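Long-range contacts in beta-mannosidase (Trichoderma harzianum, PDB 4CVU), which probably hydrolyses terminal beta-linked mannose residues from oligosaccharides, as a fungal member of glycoside hydrolase family 2: residues M418-S423 and G486-E491; C537-G542 and Y567-F572. One frame throughout, in Å; residues are numbered along the deposited sequence.

Contact 1: M418-S423 and G486-E491; sequences MLRVWS and GGNEFE
The backbones come nearest where Ser423, just past the end of strand 418-421, faces Asn488 in the loop ahead of helix 490-501, their CA atoms 5.7 Å apart. Asn488 supplies most of the surface on its side, and its amide is met by a different residue at each end. At the oxygen, Arg420 NH2 donates to Asn488 OD1 over 3.1 Å with an N-H...O angle of 155°. The oxygen sits at the edge of the guanidinium, in its plane, whereas the donor stands tilted from the amide plane; the two flat groups are turned 41° apart. Arginine suits this place because its chain, CG anti to the backbone N (chi1 164°) and extended as far as NE, spans the gap, while NE makes a salt bridge with Glu446, and NH1 one with Glu594 and a hydrogen bond with Asn388. Strand 418-421 belongs to the parallel core of the (beta/alpha)8 barrel of family 2 enzymes, and Asn488-Glu489, following strand 481-485, matches the Asn-Glu signature of clan GH-A, in which the glutamate is usually the acid/base. Asn488 ND2 lies 3.6 Å from Trp422 NE1, approached obliquely by the indole; two N-H groups meet there, and the amide nitrogen is bonded instead to Ser450 OG and weakly to Glu489 OE1. Ser423 is small enough to lie close in, its OG 3.3 Å from Asn488 CB, yet it also hydrogen-bonds Glu446 and Phe449 O. Gly487 takes up backbone angles open to glycine and lies close to the Phe490 ring, with no CB between them.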
ATOM      1  N   MET A 418     -36.811   0.818  -3.049  1.00 32.56           N
ATOM      2  CA  MET A 418     -36.482   0.481  -4.432  1.00 33.26           C
ATOM      3  C   MET A 418     -35.002   0.710  -4.725  1.00 31.90           C
ATOM      4  O   MET A 418     -34.394   1.649  -4.183  1.00 31.95           O
ATOM      5  CB  MET A 418     -37.328   1.353  -5.408  1.00 32.99           C
ATOM      6  CG  MET A 418     -37.171   0.988  -6.869  1.00 33.62           C
ATOM      7  SD  MET A 418     -38.241   2.003  -7.946  1.00 35.31           S
ATOM      8  CE  MET A 418     -39.754   1.075  -7.918  1.00 34.52           C
ATOM      9  N   LEU A 419     -34.436  -0.199  -5.533  1.00 32.72           N
ATOM     10  CA  LEU A 419     -33.208   0.009  -6.262  1.00 32.56           C
ATOM     11  C   LEU A 419     -33.472  -0.090  -7.752  1.00 34.25           C
ATOM     12  O   LEU A 419     -34.224  -0.973  -8.225  1.00 36.42           O
ATOM     13  CB  LEU A 419     -32.104  -1.017  -5.871  1.00 32.52           C
ATOM     14  CG  LEU A 419     -31.658  -1.040  -4.424  1.00 31.56           C
ATOM     15  CD1 LEU A 419     -30.809  -2.274  -4.125  1.00 32.82           C
ATOM     16  CD2 LEU A 419     -30.886   0.201  -4.068  1.00 32.10           C
ATOM     17  N   ARG A 420     -32.820   0.777  -8.523  1.00 33.62           N
ATOM     18  CA  ARG A 420     -32.727   0.581  -9.939  1.00 34.36           C
ATOM     19  C   ARG A 420     -31.478  -0.191 -10.256  1.00 34.14           C
ATOM     20  O   ARG A 420     -30.385   0.309 -10.004  1.00 34.37           O
ATOM     21  CB  ARG A 420     -32.678   1.909 -10.687  1.00 33.12           C
ATOM     22  CG  ARG A 420     -32.206   1.740 -12.113  1.00 33.28           C
ATOM     23  CD  ARG A 420     -32.608   2.947 -12.931  1.00 32.67           C
ATOM     24  NE  ARG A 420     -32.085   2.881 -14.293  1.00 33.89           N
ATOM     25  CZ  ARG A 420     -31.216   3.723 -14.848  1.00 34.56           C
ATOM     26  NH1 ARG A 420     -30.686   4.741 -14.184  1.00 37.18           N
ATOM     27  NH2 ARG A 420     -30.867   3.541 -16.106  1.00 37.66           N
ATOM     28  N   VAL A 421     -31.643  -1.386 -10.810  1.00 34.20           N
ATOM     29  CA  VAL A 421     -30.535  -2.229 -11.206  1.00 35.14           C
ATOM     30  C   VAL A 421     -30.078  -1.763 -12.597  1.00 34.79           C
ATOM     31  O   VAL A 421     -30.594  -2.183 -13.628  1.00 35.39           O
ATOM     32  CB  VAL A 421     -30.885  -3.731 -11.184  1.00 35.56           C
ATOM     33  CG1 VAL A 421     -29.641  -4.576 -11.423  1.00 36.43           C
ATOM     34  CG2 VAL A 421     -31.498  -4.110  -9.871  1.00 35.26           C
ATOM     35  N   TRP A 422     -29.078  -0.890 -12.568  1.00 35.20           N
ATOM     36  CA  TRP A 422     -28.581  -0.133 -13.687  1.00 35.20           C
ATOM     37  C   TRP A 422     -27.992  -0.996 -14.799  1.00 35.43           C
ATOM     38  O   TRP A 422     -27.285  -1.953 -14.526  1.00 34.10           O
ATOM     39  CB  TRP A 422     -27.500   0.829 -13.143  1.00 35.47           C
ATOM     40  CG  TRP A 422     -26.760   1.590 -14.218  1.00 33.91           C
ATOM     41  CD1 TRP A 422     -27.183   2.745 -14.827  1.00 33.63           C
ATOM     42  CD2 TRP A 422     -25.508   1.256 -14.805  1.00 32.73           C
ATOM     43  NE1 TRP A 422     -26.241   3.164 -15.739  1.00 33.50           N
ATOM     44  CE2 TRP A 422     -25.212   2.258 -15.756  1.00 33.59           C
ATOM     45  CE3 TRP A 422     -24.607   0.190 -14.644  1.00 33.56           C
ATOM     46  CZ2 TRP A 422     -24.052   2.229 -16.543  1.00 33.39           C
ATOM     47  CZ3 TRP A 422     -23.454   0.167 -15.405  1.00 33.55           C
ATOM     48  CH2 TRP A 422     -23.188   1.172 -16.353  1.00 33.76           C
ATOM     49  N   SER A 423     -28.272  -0.647 -16.052  1.00 35.40           N
ATOM     50  CA  SER A 423     -27.605  -1.309 -17.202  1.00 35.29           C
ATOM     51  C   SER A 423     -26.483  -0.400 -17.704  1.00 34.29           C
ATOM     52  O   SER A 423     -26.705   0.803 -17.831  1.00 34.85           O
ATOM     53  CB  SER A 423     -28.616  -1.625 -18.326  1.00 35.21           C
ATOM     54  OG  SER A 423     -29.311  -0.438 -18.773  1.00 36.76           O
ATOM     55  N   GLY A 486     -35.514  -1.494 -21.360  1.00 40.25           N
ATOM     56  CA  GLY A 486     -34.695  -2.028 -22.464  1.00 40.03           C
ATOM     57  C   GLY A 486     -33.228  -1.644 -22.401  1.00 39.96           C
ATOM     58  O   GLY A 486     -32.347  -2.355 -22.925  1.00 40.40           O
ATOM     59  N   GLY A 487     -32.939  -0.531 -21.722  1.00 39.82           N
ATOM     60  CA  GLY A 487     -31.556  -0.073 -21.620  1.00 39.97           C
ATOM     61  C   GLY A 487     -31.403   1.354 -21.170  1.00 42.09           C
ATOM     62  O   GLY A 487     -32.378   2.125 -21.081  1.00 43.84           O
ATOM     63  N   ASN A 488     -30.170   1.719 -20.905  1.00 41.74           N
ATOM     64  CA  ASN A 488     -29.872   2.991 -20.273  1.00 42.78           C
ATOM     65  C   ASN A 488     -29.585   4.090 -21.284  1.00 42.23           C
ATOM     66  O   ASN A 488     -28.770   3.951 -22.143  1.00 40.63           O
ATOM     67  CB  ASN A 488     -28.726   2.767 -19.275  1.00 42.00           C
ATOM     68  CG  ASN A 488     -28.133   4.050 -18.756  1.00 45.43           C
ATOM     69  OD1 ASN A 488     -28.797   4.811 -18.084  1.00 42.67           O
ATOM     70  ND2 ASN A 488     -26.883   4.318 -19.113  1.00 45.84           N
ATOM     71  N   GLU A 489     -30.281   5.212 -21.114  1.00 44.06           N
ATOM     72  CA  GLU A 489     -30.045   6.475 -21.853  1.00 44.93           C
ATOM     73  C   GLU A 489     -30.153   6.517 -23.394  1.00 43.08           C
ATOM     74  O   GLU A 489     -29.263   7.024 -24.057  1.00 44.23           O
ATOM     75  CB  GLU A 489     -28.707   7.084 -21.422  1.00 48.22           C
ATOM     76  CG  GLU A 489     -28.877   8.183 -20.372  1.00 51.89           C
ATOM     77  CD  GLU A 489     -27.812   8.157 -19.294  1.00 55.77           C
ATOM     78  OE1 GLU A 489     -26.716   7.590 -19.552  1.00 58.56           O
ATOM     79  OE2 GLU A 489     -28.075   8.738 -18.185  1.00 55.92           O
ATOM     80  N   PHE A 490     -31.245   6.005 -23.946  1.00 40.14           N
ATOM     81  CA  PHE A 490     -31.435   5.999 -25.346  1.00 41.12           C
ATOM     82  C   PHE A 490     -32.148   7.266 -25.812  1.00 40.69           C
ATOM     83  O   PHE A 490     -31.540   8.102 -26.380  1.00 40.08           O
ATOM     84  CB  PHE A 490     -32.228   4.762 -25.738  1.00 39.73           C
ATOM     85  CG  PHE A 490     -31.383   3.560 -25.839  1.00 40.16           C
ATOM     86  CD1 PHE A 490     -30.978   2.892 -24.714  1.00 40.54           C
ATOM     87  CD2 PHE A 490     -30.896   3.164 -27.046  1.00 41.67           C
ATOM     88  CE1 PHE A 490     -30.135   1.817 -24.819  1.00 40.37           C
ATOM     89  CE2 PHE A 490     -30.054   2.084 -27.171  1.00 40.88           C
ATOM     90  CZ  PHE A 490     -29.677   1.397 -26.049  1.00 41.36           C
ATOM     91  N   GLU A 491     -33.421   7.397 -25.504  1.00 40.49           N
ATOM     92  CA  GLU A 491     -34.245   8.464 -26.050  1.00 41.07           C
ATOM     93  C   GLU A 491     -33.931   9.856 -25.484  1.00 41.85           C
ATOM     94  O   GLU A 491     -34.252  10.897 -26.098  1.00 41.59           O
ATOM     95  CB  GLU A 491     -35.715   8.139 -25.794  1.00 42.49           C
ATOM     96  CG  GLU A 491     -36.322   7.069 -26.746  1.00 42.38           C
ATOM     97  CD  GLU A 491     -37.804   6.792 -26.471  1.00 43.18           C
ATOM     98  OE1 GLU A 491     -38.546   7.769 -26.259  1.00 41.58           O
ATOM     99  OE2 GLU A 491     -38.239   5.615 -26.468  1.00 41.74           O
TER

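Contact 2: C537-G542 and Y567-F572; sequences CSANNG and YGDTDF. With CD (cadmium ion), chain B.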
ATOM      1  N   CYS A 537     -36.600   2.190 -22.827  1.00 39.95           N
ATOM      2  CA  CYS A 537     -35.366   2.701 -22.197  1.00 40.30           C
ATOM      3  C   CYS A 537     -35.645   3.377 -20.875  1.00 38.94           C
ATOM      4  O   CYS A 537     -36.800   3.672 -20.530  1.00 38.67           O
ATOM      5  CB  CYS A 537     -34.608   3.648 -23.114  1.00 39.13           C
ATOM      6  SG  CYS A 537     -35.612   5.060 -23.620  1.00 40.68           S
ATOM      7  N   SER A 538     -34.561   3.617 -20.150  1.00 39.48           N
ATOM      8  CA  SER A 538     -34.598   4.066 -18.759  1.00 38.38           C
ATOM      9  C   SER A 538     -35.235   5.418 -18.554  1.00 38.15           C
ATOM     10  O   SER A 538     -35.665   5.710 -17.449  1.00 36.72           O
ATOM     11  CB  SER A 538     -33.186   4.158 -18.214  1.00 39.13           C
ATOM     12  OG  SER A 538     -32.458   5.143 -18.935  1.00 40.15           O
ATOM     13  N   ALA A 539     -35.240   6.259 -19.584  1.00 37.65           N
ATOM     14  CA  ALA A 539     -35.835   7.575 -19.505  1.00 36.38           C
ATOM     15  C   ALA A 539     -36.450   7.971 -20.822  1.00 36.90           C
ATOM     16  O   ALA A 539     -35.762   8.009 -21.848  1.00 38.91           O
ATOM     17  CB  ALA A 539     -34.770   8.621 -19.107  1.00 37.68           C
ATOM     18  N   ASN A 540     -37.733   8.289 -20.796  1.00 36.69           N
ATOM     19  CA  ASN A 540     -38.440   8.697 -21.988  1.00 38.09           C
ATOM     20  C   ASN A 540     -39.743   9.442 -21.648  1.00 37.21           C
ATOM     21  O   ASN A 540     -40.138   9.545 -20.501  1.00 35.70           O
ATOM     22  CB  ASN A 540     -38.697   7.485 -22.953  1.00 37.45           C
ATOM     23  CG  ASN A 540     -39.502   6.386 -22.316  1.00 37.25           C
ATOM     24  OD1 ASN A 540     -40.696   6.545 -22.110  1.00 37.08           O
ATOM     25  ND2 ASN A 540     -38.834   5.252 -21.948  1.00 37.93           N
ATOM     26  N   ASN A 541     -40.393   9.977 -22.671  1.00 38.91           N
ATOM     27  CA  ASN A 541     -41.614  10.760 -22.497  1.00 41.18           C
ATOM     28  C   ASN A 541     -42.914   9.953 -22.498  1.00 42.47           C
ATOM     29  O   ASN A 541     -44.015  10.525 -22.586  1.00 45.90           O
ATOM     30  CB  ASN A 541     -41.674  11.851 -23.570  1.00 41.82           C
ATOM     31  CG  ASN A 541     -40.634  12.921 -23.345  1.00 41.82           C
ATOM     32  OD1 ASN A 541     -40.399  13.329 -22.221  1.00 41.99           O
ATOM     33  ND2 ASN A 541     -39.993  13.356 -24.399  1.00 43.04           N
ATOM     34  N   GLY A 542     -42.786   8.635 -22.354  1.00 42.41           N
ATOM     35  CA  GLY A 542     -43.935   7.760 -22.285  1.00 42.80           C
ATOM     36  C   GLY A 542     -44.406   7.274 -23.635  1.00 43.23           C
ATOM     37  O   GLY A 542     -43.812   7.615 -24.681  1.00 41.98           O
ATOM     38  N   TYR A 567     -43.811  15.182 -18.900  1.00 39.33           N
ATOM     39  CA  TYR A 567     -43.660  13.813 -19.302  1.00 39.38           C
ATOM     40  C   TYR A 567     -42.400  13.254 -18.672  1.00 38.99           C
ATOM     41  O   TYR A 567     -41.406  13.947 -18.529  1.00 38.63           O
ATOM     42  CB  TYR A 567     -43.482  13.691 -20.821  1.00 39.93           C
ATOM     43  CG  TYR A 567     -44.469  14.485 -21.640  1.00 40.95           C
ATOM     44  CD1 TYR A 567     -44.225  15.817 -21.960  1.00 41.74           C
ATOM     45  CD2 TYR A 567     -45.665  13.916 -22.055  1.00 41.93           C
ATOM     46  CE1 TYR A 567     -45.144  16.554 -22.714  1.00 42.50           C
ATOM     47  CE2 TYR A 567     -46.592  14.647 -22.814  1.00 42.80           C
ATOM     48  CZ  TYR A 567     -46.318  15.965 -23.130  1.00 43.47           C
ATOM     49  OH  TYR A 567     -47.232  16.717 -23.870  1.00 45.95           O
ATOM     50  N   GLY A 568     -42.434  11.988 -18.343  1.00 39.73           N
ATOM     51  CA  GLY A 568     -41.199  11.255 -18.094  1.00 38.37           C
ATOM     52  C   GLY A 568     -40.546  11.449 -16.765  1.00 38.33           C
ATOM     53  O   GLY A 568     -40.920  12.294 -15.977  1.00 39.82           O
ATOM     54  N   ASP A 569     -39.530  10.630 -16.528  1.00 37.22           N
ATOM     55  CA  ASP A 569     -38.652  10.807 -15.408  1.00 37.85           C
ATOM     56  C   ASP A 569     -37.547  11.828 -15.727  1.00 39.93           C
ATOM     57  O   ASP A 569     -37.376  12.218 -16.880  1.00 41.29           O
ATOM     58  CB  ASP A 569     -38.056   9.457 -14.958  1.00 35.81           C
ATOM     59  CG  ASP A 569     -37.316   8.713 -16.051  1.00 36.09           C
ATOM     60  OD1 ASP A 569     -37.403   9.116 -17.242  1.00 34.20           O
ATOM     61  OD2 ASP A 569     -36.607   7.685 -15.697  1.00 32.67           O
ATOM     62  N   THR A 570     -36.830  12.280 -14.690  1.00 39.07           N
ATOM     63  CA  THR A 570     -35.793  13.306 -14.831  1.00 39.52           C
ATOM     64  C   THR A 570     -34.393  12.818 -14.392  1.00 41.22           C
ATOM     65  O   THR A 570     -34.282  11.963 -13.528  1.00 39.05           O
ATOM     66  CB  THR A 570     -36.127  14.547 -14.011  1.00 38.21           C
ATOM     67  OG1 THR A 570     -36.341  14.186 -12.640  1.00 37.62           O
ATOM     68  CG2 THR A 570     -37.378  15.256 -14.563  1.00 38.78           C
ATOM     69  N   ASP A 571     -33.364  13.391 -15.019  1.00 45.22           N
ATOM     70  CA  ASP A 571     -31.958  13.363 -14.524  1.00 46.31           C
ATOM     71  C   ASP A 571     -31.504  14.738 -13.986  1.00 47.80           C
ATOM     72  O   ASP A 571     -32.087  15.788 -14.282  1.00 46.79           O
ATOM     73  CB  ASP A 571     -31.021  13.034 -15.660  1.00 47.55           C
ATOM     74  CG  ASP A 571     -31.019  14.103 -16.718  1.00 48.17           C
ATOM     75  OD1 ASP A 571     -32.056  14.324 -17.343  1.00 50.23           O
ATOM     76  OD2 ASP A 571     -29.971  14.743 -16.945  1.00 53.80           O
ATOM     77  N   PHE A 572     -30.446  14.771 -13.208  1.00 46.62           N
ATOM     78  CA  PHE A 572     -29.893  16.067 -12.876  1.00 47.89           C
ATOM     79  C   PHE A 572     -28.441  15.934 -12.570  1.00 48.76           C
ATOM     80  O   PHE A 572     -28.047  15.384 -11.538  1.00 46.86           O
ATOM     81  CB  PHE A 572     -30.638  16.794 -11.726  1.00 48.31           C
ATOM     82  CG  PHE A 572     -30.394  18.272 -11.716  1.00 49.41           C
ATOM     83  CD1 PHE A 572     -30.724  19.042 -12.827  1.00 51.80           C
ATOM     84  CD2 PHE A 572     -29.776  18.881 -10.657  1.00 49.58           C
ATOM     85  CE1 PHE A 572     -30.477  20.398 -12.851  1.00 50.50           C
ATOM     86  CE2 PHE A 572     -29.515  20.247 -10.671  1.00 51.70           C
ATOM     87  CZ  PHE A 572     -29.880  21.012 -11.771  1.00 50.67           C
TER
HETATM   88 CD    CD B1018     -32.518  16.166 -18.417  1.00 74.55          CD
HETATM   89  O   HOH W   1     -33.203  18.377 -19.565  1.00 51.26           O
HETATM   90  O   HOH W   2     -35.011  15.805 -17.245  1.00 46.21           O
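Asp569 lays its carboxylate against Ala539, with OD1 3.3 Å from Ala539 CB, the small alanine methyl letting the acid lie close against the backbone. The contact joins two loop regions of the (beta/alpha)8 barrel, one following strand 534-535 and the other leading into strand 570-572, running past each other in nearly opposite directions. Chi1 of 57° sets the Asp569 carboxylate between its own backbone N and carbonyl carbon, and its other oxygen, OD2, comes 2.8 Å from Ser538 O. Two acceptors so close, with OD1 buried and lacking a partner in the model, would tend to raise the pKa of this acid. Further along, Asn540 O lies 3.1 Å from Gly568 CA; the missing side chain makes this approach possible, and glycine also tolerates the positive phi. Asn541 brings OD1 to 3.4 Å from Tyr567 CB, and its O, buried beside the ring, also has no partner in the model; the tyrosine hydroxyl bonds Thr562 N, and Asn541 ND2 turns to Tyr558 O. The loop is shaped from within by Asn540, whose OD1 accepts from Gly542 N at 3.0 Å, in the carbonyl plane on a lone pair: an Asx turn, with ND2 hydrogen-bonded to Ser535 OG. Beyond the contact, two waters lie farther out around a cadmium ion bound by Asp571 OD1 at 2.2 Å.

In the fold
The two contacts follow one another along the chain, contact 1 closing before contact 2 opens, and their centres lie about 10 Å apart. Contact 1 is the nearer to the middle of the chain, about 9 Å from its centre against about 17 Å for contact 2. They meet where Gly487 O and Glu489 N probably hydrogen-bond the backbone N and the OG of Ser538, so the loops after strands 481-485 and 534-535 are tied together. Strand 592-595 borders both, touched by Arg420 and Asn488 from contact 1 and by Asp569 from contact 2. Three of the four segments lie at C-terminal ends of parallel strands, consistent with the side on which (beta/alpha)8 barrels carry their active sites.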